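Local coordinates for protein PHOX (Pseudomonas fluorescens, PDB 4A9V) that hydrolyses phosphate monoesters as an alkaline phosphatase, using a complex iron-calcium cofactor held in a beta-propeller fold, at residues F483-D494 with E532-Q542. Numbering follows the deposited sequence.
With LI (lithium ion), chain G; CA (calcium ion), chain R.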
ATOM      1  N   PHE A 483      11.581   0.334   6.874  1.00  7.18           N
ATOM      2  CA  PHE A 483      12.864   0.288   7.564  1.00  6.94           C
ATOM      3  C   PHE A 483      13.922   0.973   6.719  1.00  7.47           C
ATOM      4  O   PHE A 483      13.922   0.849   5.489  1.00  9.45           O
ATOM      5  CB  PHE A 483      13.296  -1.158   7.829  1.00  7.67           C
ATOM      6  CG  PHE A 483      12.808  -1.704   9.139  1.00  7.36           C
ATOM      7  CD1 PHE A 483      13.400  -1.304  10.324  1.00  8.35           C
ATOM      8  CD2 PHE A 483      11.784  -2.642   9.187  1.00  8.00           C
ATOM      9  CE1 PHE A 483      12.970  -1.803  11.528  1.00  8.84           C
ATOM     10  CE2 PHE A 483      11.343  -3.137  10.399  1.00  8.45           C
ATOM     11  CZ  PHE A 483      11.956  -2.736  11.568  1.00  8.78           C
ATOM     12  N   ASP A 484      14.884   1.605   7.378  1.00  7.39           N
ATOM     13  CA  ASP A 484      16.132   1.942   6.728  1.00  8.07           C
ATOM     14  C   ASP A 484      17.218   0.950   7.123  1.00  8.77           C
ATOM     15  O   ASP A 484      16.997   0.035   7.923  1.00  9.01           O
ATOM     16  CB  ASP A 484      16.541   3.397   7.009  1.00  8.44           C
ATOM     17  CG  ASP A 484      16.746   3.693   8.479  1.00  8.55           C
ATOM     18  OD1 ASP A 484      17.131   2.781   9.234  1.00  9.07           O
ATOM     19  OD2 ASP A 484      16.618   4.886   8.841  1.00  9.65           O
ATOM     20  N   LYS A 485      18.385   1.078   6.504  1.00  8.74           N
ATOM     21  CA  LYS A 485      19.445   0.089   6.670  1.00  9.59           C
ATOM     22  C   LYS A 485      19.939   0.031   8.110  1.00  9.80           C
ATOM     23  O   LYS A 485      20.370  -1.017   8.580  1.00 11.29           O
ATOM     24  CB  LYS A 485      20.614   0.395   5.729  1.00  9.73           C
ATOM     25  CG  LYS A 485      20.304   0.128   4.266  1.00 10.44           C
ATOM     26  CD  LYS A 485      21.482   0.495   3.384  1.00 11.62           C
ATOM     27  CE  LYS A 485      21.176   0.263   1.916  1.00 12.51           C
ATOM     28  NZ  LYS A 485      22.317   0.643   1.040  1.00 15.49           N
ATOM     29  N   ALA A 486      19.863   1.154   8.817  1.00  9.52           N
ATOM     30  CA  ALA A 486      20.293   1.211  10.208  1.00  9.76           C
ATOM     31  C   ALA A 486      19.335   0.489  11.144  1.00  9.10           C
ATOM     32  O   ALA A 486      19.693   0.206  12.282  1.00 10.84           O
ATOM     33  CB  ALA A 486      20.454   2.657  10.644  1.00 11.09           C
ATOM     34  N   GLY A 487      18.101   0.266  10.700  1.00  8.94           N
ATOM     35  CA  GLY A 487      17.103  -0.396  11.529  1.00  8.78           C
ATOM     36  C   GLY A 487      16.127   0.534  12.228  1.00  8.16           C
ATOM     37  O   GLY A 487      15.408   0.105  13.128  1.00  9.25           O
ATOM     38  N   ARG A 488      16.082   1.800  11.819  1.00  8.06           N
ATOM     39  CA  ARG A 488      14.984   2.665  12.229  1.00  7.59           C
ATOM     40  C   ARG A 488      13.700   2.222  11.533  1.00  7.00           C
ATOM     41  O   ARG A 488      13.704   1.955  10.339  1.00  7.76           O
ATOM     42  CB  ARG A 488      15.273   4.122  11.867  1.00  8.42           C
ATOM     43  CG  ARG A 488      16.241   4.835  12.802  1.00  9.95           C
ATOM     44  CD  ARG A 488      16.650   6.208  12.278  1.00 10.15           C
ATOM     45  NE  ARG A 488      17.648   6.110  11.216  1.00  9.47           N
ATOM     46  CZ  ARG A 488      18.961   6.081  11.419  1.00  9.24           C
ATOM     47  NH1 ARG A 488      19.456   6.158  12.645  1.00 10.68           N
ATOM     48  NH2 ARG A 488      19.777   5.954  10.382  1.00 10.17           N
ATOM     49  N   LEU A 489      12.606   2.216  12.282  1.00  7.19           N
ATOM     50  CA  LEU A 489      11.279   1.950  11.754  1.00  6.93           C
ATOM     51  C   LEU A 489      10.524   3.254  11.566  1.00  6.71           C
ATOM     52  O   LEU A 489      10.197   3.941  12.534  1.00  8.20           O
ATOM     53  CB  LEU A 489      10.501   1.035  12.707  1.00  7.78           C
ATOM     54  CG  LEU A 489       9.070   0.717  12.268  1.00  7.36           C
ATOM     55  CD1 LEU A 489       9.042  -0.051  10.956  1.00  8.98           C
ATOM     56  CD2 LEU A 489       8.357  -0.068  13.363  1.00 11.80           C
ATOM     57  N   TRP A 490      10.187   3.548  10.324  1.00  6.44           N
ATOM     58  CA  TRP A 490       9.465   4.758   9.961  1.00  6.53           C
ATOM     59  C   TRP A 490       7.998   4.438   9.822  1.00  6.42           C
ATOM     60  O   TRP A 490       7.627   3.422   9.231  1.00  7.32           O
ATOM     61  CB  TRP A 490      10.032   5.312   8.658  1.00  6.77           C
ATOM     62  CG  TRP A 490      11.487   5.680   8.763  1.00  6.83           C
ATOM     63  CD1 TRP A 490      12.589   4.859   8.574  1.00  7.10           C
ATOM     64  CD2 TRP A 490      12.029   6.973   9.160  1.00  7.61           C
ATOM     65  NE1 TRP A 490      13.749   5.549   8.794  1.00  7.93           N
ATOM     66  CE2 TRP A 490      13.479   6.833   9.142  1.00  7.86           C
ATOM     67  CE3 TRP A 490      11.474   8.197   9.489  1.00  8.43           C
ATOM     68  CZ2 TRP A 490      14.321   7.889   9.436  1.00  8.69           C
ATOM     69  CZ3 TRP A 490      12.329   9.249   9.805  1.00  9.56           C
ATOM     70  CH2 TRP A 490      13.719   9.103   9.755  1.00  9.38           C
ATOM     71  N   ILE A 491       7.161   5.249  10.469  1.00  6.56           N
ATOM     72  CA  ILE A 491       5.724   5.017  10.604  1.00  6.82           C
ATOM     73  C   ILE A 491       4.979   6.193   9.973  1.00  6.52           C
ATOM     74  O   ILE A 491       5.242   7.347  10.316  1.00  7.44           O
ATOM     75  CB  ILE A 491       5.315   4.949  12.093  1.00  7.00           C
ATOM     76  CG1 ILE A 491       6.036   3.811  12.815  1.00  7.88           C
ATOM     77  CG2 ILE A 491       3.808   4.810  12.220  1.00  7.58           C
ATOM     78  CD1 ILE A 491       5.988   3.912  14.329  1.00  9.02           C
ATOM     79  N   LEU A 492       4.108   5.909   9.011  1.00  6.09           N
ATOM     80  CA  LEU A 492       3.425   6.942   8.240  1.00  6.30           C
ATOM     81  C   LEU A 492       1.939   6.853   8.572  1.00  7.06           C
ATOM     82  O   LEU A 492       1.417   5.755   8.735  1.00  9.32           O
ATOM     83  CB  LEU A 492       3.654   6.700   6.743  1.00  6.21           C
ATOM     84  CG  LEU A 492       5.076   6.936   6.218  1.00  7.50           C
ATOM     85  CD1 LEU A 492       6.115   5.941   6.721  1.00  8.04           C
ATOM     86  CD2 LEU A 492       5.067   6.930   4.704  1.00  8.53           C
ATOM     87  N   THR A 493       1.249   7.986   8.667  1.00  6.50           N
ATOM     88  CA  THR A 493      -0.143   7.956   9.098  1.00  6.40           C
ATOM     89  C   THR A 493      -1.157   8.373   8.042  1.00  7.05           C
ATOM     90  O   THR A 493      -0.908   9.237   7.195  1.00  7.24           O
ATOM     91  CB  THR A 493      -0.401   8.744  10.404  1.00  7.98           C
ATOM     92  OG1 THR A 493      -0.430  10.161  10.165  1.00  8.29           O
ATOM     93  CG2 THR A 493       0.639   8.441  11.440  1.00  8.15           C
ATOM     94  N   ASP A 494      -2.325   7.744   8.138  1.00  7.11           N
ATOM     95  CA  ASP A 494      -3.503   8.059   7.342  1.00  7.51           C
ATOM     96  C   ASP A 494      -4.722   8.064   8.258  1.00  8.16           C
ATOM     97  O   ASP A 494      -5.529   7.134   8.265  1.00  8.59           O
ATOM     98  CB  ASP A 494      -3.692   7.022   6.237  1.00  7.87           C
ATOM     99  CG  ASP A 494      -5.028   7.162   5.547  1.00  8.42           C
ATOM    100  OD1 ASP A 494      -5.512   8.310   5.462  1.00  9.97           O
ATOM    101  OD2 ASP A 494      -5.620   6.127   5.152  1.00 10.17           O
ATOM    102  N   GLU A 532      -2.737  12.427   3.229  1.00  7.59           N
ATOM    103  CA  GLU A 532      -2.082  11.421   4.051  1.00  8.08           C
ATOM    104  C   GLU A 532      -0.633  11.264   3.623  1.00  7.25           C
ATOM    105  O   GLU A 532      -0.242  11.686   2.536  1.00  8.33           O
ATOM    106  CB  GLU A 532      -2.816  10.071   4.003  1.00  8.19           C
ATOM    107  CG  GLU A 532      -2.761   9.334   2.677  1.00  8.40           C
ATOM    108  CD  GLU A 532      -3.714   8.146   2.646  1.00  8.22           C
ATOM    109  OE1 GLU A 532      -4.918   8.360   2.385  1.00  9.16           O
ATOM    110  OE2 GLU A 532      -3.262   7.002   2.883  1.00  9.50           O
ATOM    111  N   VAL A 533       0.185  10.773   4.545  1.00  6.52           N
ATOM    112  CA  VAL A 533       1.608  10.583   4.314  1.00  6.96           C
ATOM    113  C   VAL A 533       1.799   9.106   3.992  1.00  6.59           C
ATOM    114  O   VAL A 533       1.365   8.246   4.763  1.00  7.20           O
ATOM    115  CB  VAL A 533       2.404  10.988   5.569  1.00  7.58           C
ATOM    116  CG1 VAL A 533       3.874  10.666   5.398  1.00  8.58           C
ATOM    117  CG2 VAL A 533       2.209  12.469   5.862  1.00  8.96           C
ATOM    118  N   THR A 534       2.329   8.814   2.807  1.00  6.83           N
ATOM    119  CA  THR A 534       2.353   7.454   2.311  1.00  6.93           C
ATOM    120  C   THR A 534       3.451   7.313   1.270  1.00  7.21           C
ATOM    121  O   THR A 534       3.749   8.258   0.551  1.00  8.44           O
ATOM    122  CB  THR A 534       0.983   7.056   1.751  1.00  8.05           C
ATOM    123  OG1 THR A 534       0.970   5.653   1.472  1.00  8.28           O
ATOM    124  CG2 THR A 534       0.612   7.878   0.524  1.00  9.22           C
ATOM    125  N   GLY A 535       4.032   6.122   1.177  1.00  6.79           N
ATOM    126  CA  GLY A 535       5.149   5.895   0.276  1.00  6.37           C
ATOM    127  C   GLY A 535       6.457   6.279   0.940  1.00  6.34           C
ATOM    128  O   GLY A 535       6.600   7.396   1.443  1.00  6.92           O
ATOM    129  N   ILE A 536       7.409   5.356   0.950  1.00  6.18           N
ATOM    130  CA  ILE A 536       8.727   5.641   1.502  1.00  6.33           C
ATOM    131  C   ILE A 536       9.789   4.848   0.759  1.00  6.67           C
ATOM    132  O   ILE A 536       9.609   3.669   0.459  1.00  8.11           O
ATOM    133  CB  ILE A 536       8.782   5.380   3.024  1.00  7.57           C
ATOM    134  CG1 ILE A 536      10.145   5.781   3.586  1.00  7.96           C
ATOM    135  CG2 ILE A 536       8.427   3.938   3.368  1.00  9.09           C
ATOM    136  CD1 ILE A 536      10.173   5.831   5.096  1.00  9.30           C
ATOM    137  N   SER A 537      10.874   5.527   0.410  1.00  6.55           N
ATOM    138  CA  SER A 537      12.068   4.896  -0.163  0.50  7.01           C
ATOM    139  C   SER A 537      13.283   5.677   0.317  1.00  6.51           C
ATOM    140  O   SER A 537      13.173   6.858   0.606  1.00 10.22           O
ATOM    141  CB  SER A 537      12.030   4.946  -1.693  0.50  6.36           C
ATOM    142  OG  SER A 537      10.891   4.289  -2.216  0.50  6.92           O
ATOM    143  N   PHE A 538      14.443   5.040   0.337  1.00  8.09           N
ATOM    144  CA  PHE A 538      15.690   5.721   0.641  1.00  8.19           C
ATOM    145  C   PHE A 538      16.624   5.643  -0.558  1.00  8.32           C
ATOM    146  O   PHE A 538      16.702   4.623  -1.238  1.00  8.96           O
ATOM    147  CB  PHE A 538      16.358   5.085   1.860  1.00  8.43           C
ATOM    148  CG  PHE A 538      15.640   5.356   3.147  1.00  9.57           C
ATOM    149  CD1 PHE A 538      14.571   4.570   3.547  1.00 10.35           C
ATOM    150  CD2 PHE A 538      16.038   6.402   3.962  1.00 10.27           C
ATOM    151  CE1 PHE A 538      13.856   4.881   4.687  1.00 10.37           C
ATOM    152  CE2 PHE A 538      15.324   6.720   5.105  1.00 11.37           C
ATOM    153  CZ  PHE A 538      14.248   5.940   5.481  1.00 11.00           C
ATOM    154  N   SER A 539      17.458   6.659  -0.725  1.00  8.30           N
ATOM    155  CA  SER A 539      18.627   6.500  -1.570  1.00  8.45           C
ATOM    156  C   SER A 539      19.512   5.409  -0.967  1.00  8.27           C
ATOM    157  O   SER A 539      19.520   5.210   0.248  1.00  8.52           O
ATOM    158  CB  SER A 539      19.388   7.821  -1.667  1.00  9.76           C
ATOM    159  OG  SER A 539      19.774   8.258  -0.381  1.00  9.58           O
ATOM    160  N   PRO A 540      20.371   4.791  -1.794  1.00  8.64           N
ATOM    161  CA  PRO A 540      21.231   3.745  -1.242  1.00  9.78           C
ATOM    162  C   PRO A 540      22.126   4.231  -0.103  1.00  9.09           C
ATOM    163  O   PRO A 540      22.284   3.523   0.898  1.00 10.33           O
ATOM    164  CB  PRO A 540      22.026   3.277  -2.458  1.00 10.54           C
ATOM    165  CG  PRO A 540      21.061   3.465  -3.583  1.00 11.39           C
ATOM    166  CD  PRO A 540      20.325   4.738  -3.266  1.00  9.99           C
ATOM    167  N   ASP A 541      22.586   5.478  -0.183  1.00  9.21           N
ATOM    168  CA  ASP A 541      23.439   6.035   0.855  1.00  9.84           C
ATOM    169  C   ASP A 541      22.688   6.566   2.078  1.00  8.67           C
ATOM    170  O   ASP A 541      23.326   6.973   3.046  1.00 10.00           O
ATOM    171  CB  ASP A 541      24.382   7.109   0.280  1.00 10.67           C
ATOM    172  CG  ASP A 541      23.663   8.396  -0.139  1.00  9.98           C
ATOM    173  OD1 ASP A 541      22.440   8.535   0.091  1.00 10.75           O
ATOM    174  OD2 ASP A 541      24.333   9.273  -0.728  1.00 13.15           O
ATOM    175  N   GLN A 542      21.357   6.463   2.061  1.00  8.48           N
ATOM    176  CA  GLN A 542      20.518   6.766   3.223  1.00  8.48           C
ATOM    177  C   GLN A 542      20.500   8.250   3.575  1.00  8.30           C
ATOM    178  O   GLN A 542      19.963   8.635   4.621  1.00  9.31           O
ATOM    179  CB  GLN A 542      20.932   5.934   4.438  1.00 10.00           C
ATOM    180  CG  GLN A 542      21.125   4.451   4.156  1.00  9.98           C
ATOM    181  CD  GLN A 542      19.817   3.721   3.937  1.00  9.55           C
ATOM    182  OE1 GLN A 542      19.165   3.323   4.897  1.00 10.21           O
ATOM    183  NE2 GLN A 542      19.488   3.442   2.684  1.00 10.15           N
TER
HETATM  184 LI    LI G 616      -7.001   7.945   3.580  1.00 10.75          LI
HETATM  185 CA    CA R1592      -5.109   3.777   5.404  0.93  7.82          CA
HETATM  186  O   HOH W   1      20.092   3.948   7.389  1.00 10.57           O
HETATM  187  O   HOH W   2      -7.157   6.181   2.911  1.00 16.97           O
HETATM  188  O   HOH W   3      -4.592   4.601   3.012  1.00 10.54           O
HETATM  189  O   HOH W   4      -8.156   8.561   5.099  1.00 43.27           O
HETATM  190  O   HOH W   5      -6.934  10.440   4.226  1.00 38.22           O
HETATM  191  O   HOH W   6      -6.922   3.647   3.846  0.50 47.64           O
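Phe-538 and Trp-490 meet in the tightly packed middle of the contact: CZ of Phe-538 lies 3.4 Å from NE1 of Trp-490, over one indole face, with the ring planes at 49°. CB of Asp-484 sits over the phenyl face in a CH-pi contact. The same aspartate helps fix the indole's rotation, because its OD2 accepts from NE1 of Trp-490 within the indole plane. A salt bridge from NE of Arg-488 holds that same oxygen. Farther along, with CG1 of Ile-536 anti to its own backbone N (chi1 -176°) and the chain extended beyond it, CD1 reaches CB of Trp-490 (3.6 Å). CD2 of Leu-492 comes 3.6 Å from O of Gly-535 and also touches CG1 of Val-533.

The turn end is the solvent side: polar, partly hydrated, with Lys-485 exposed. OE1 of Gln-542 accepts a nearly straight bond from N of Lys-485 (2.9 Å) and another from a water that also bridges to N of Ala-486. Lys-485 runs extended across the Gln-542 amide until NZ bonds O of Pro-540 at 2.9 Å. With an alanine in place of Gln-542, the Lys-485 amide and the bridging water would probably lose their shared acceptor, and the lysine's methylenes the amide they lie across.

At the other end, stacked carboxylates of Asp-494 and Glu-532, planes 21° apart, share a lithium ion through OD1 and OE1, each 2.4 Å from it. OD2 of Asp-494 binds calcium alongside Asp-479 and Glu-387, while His-551 hydrogen-bonds OE1 of Glu-532. Beside this water-lined metal site, N of Val-533 bonds O of Thr-493 at 3.3 Å.

The contact thus joins two propeller sheets: strand 489-493 lies between 478-483 and 510-514, whereas strand 532-538 borders another sheet beside 544-550, with Trp-388 of strand 386-391 touching Ile-536.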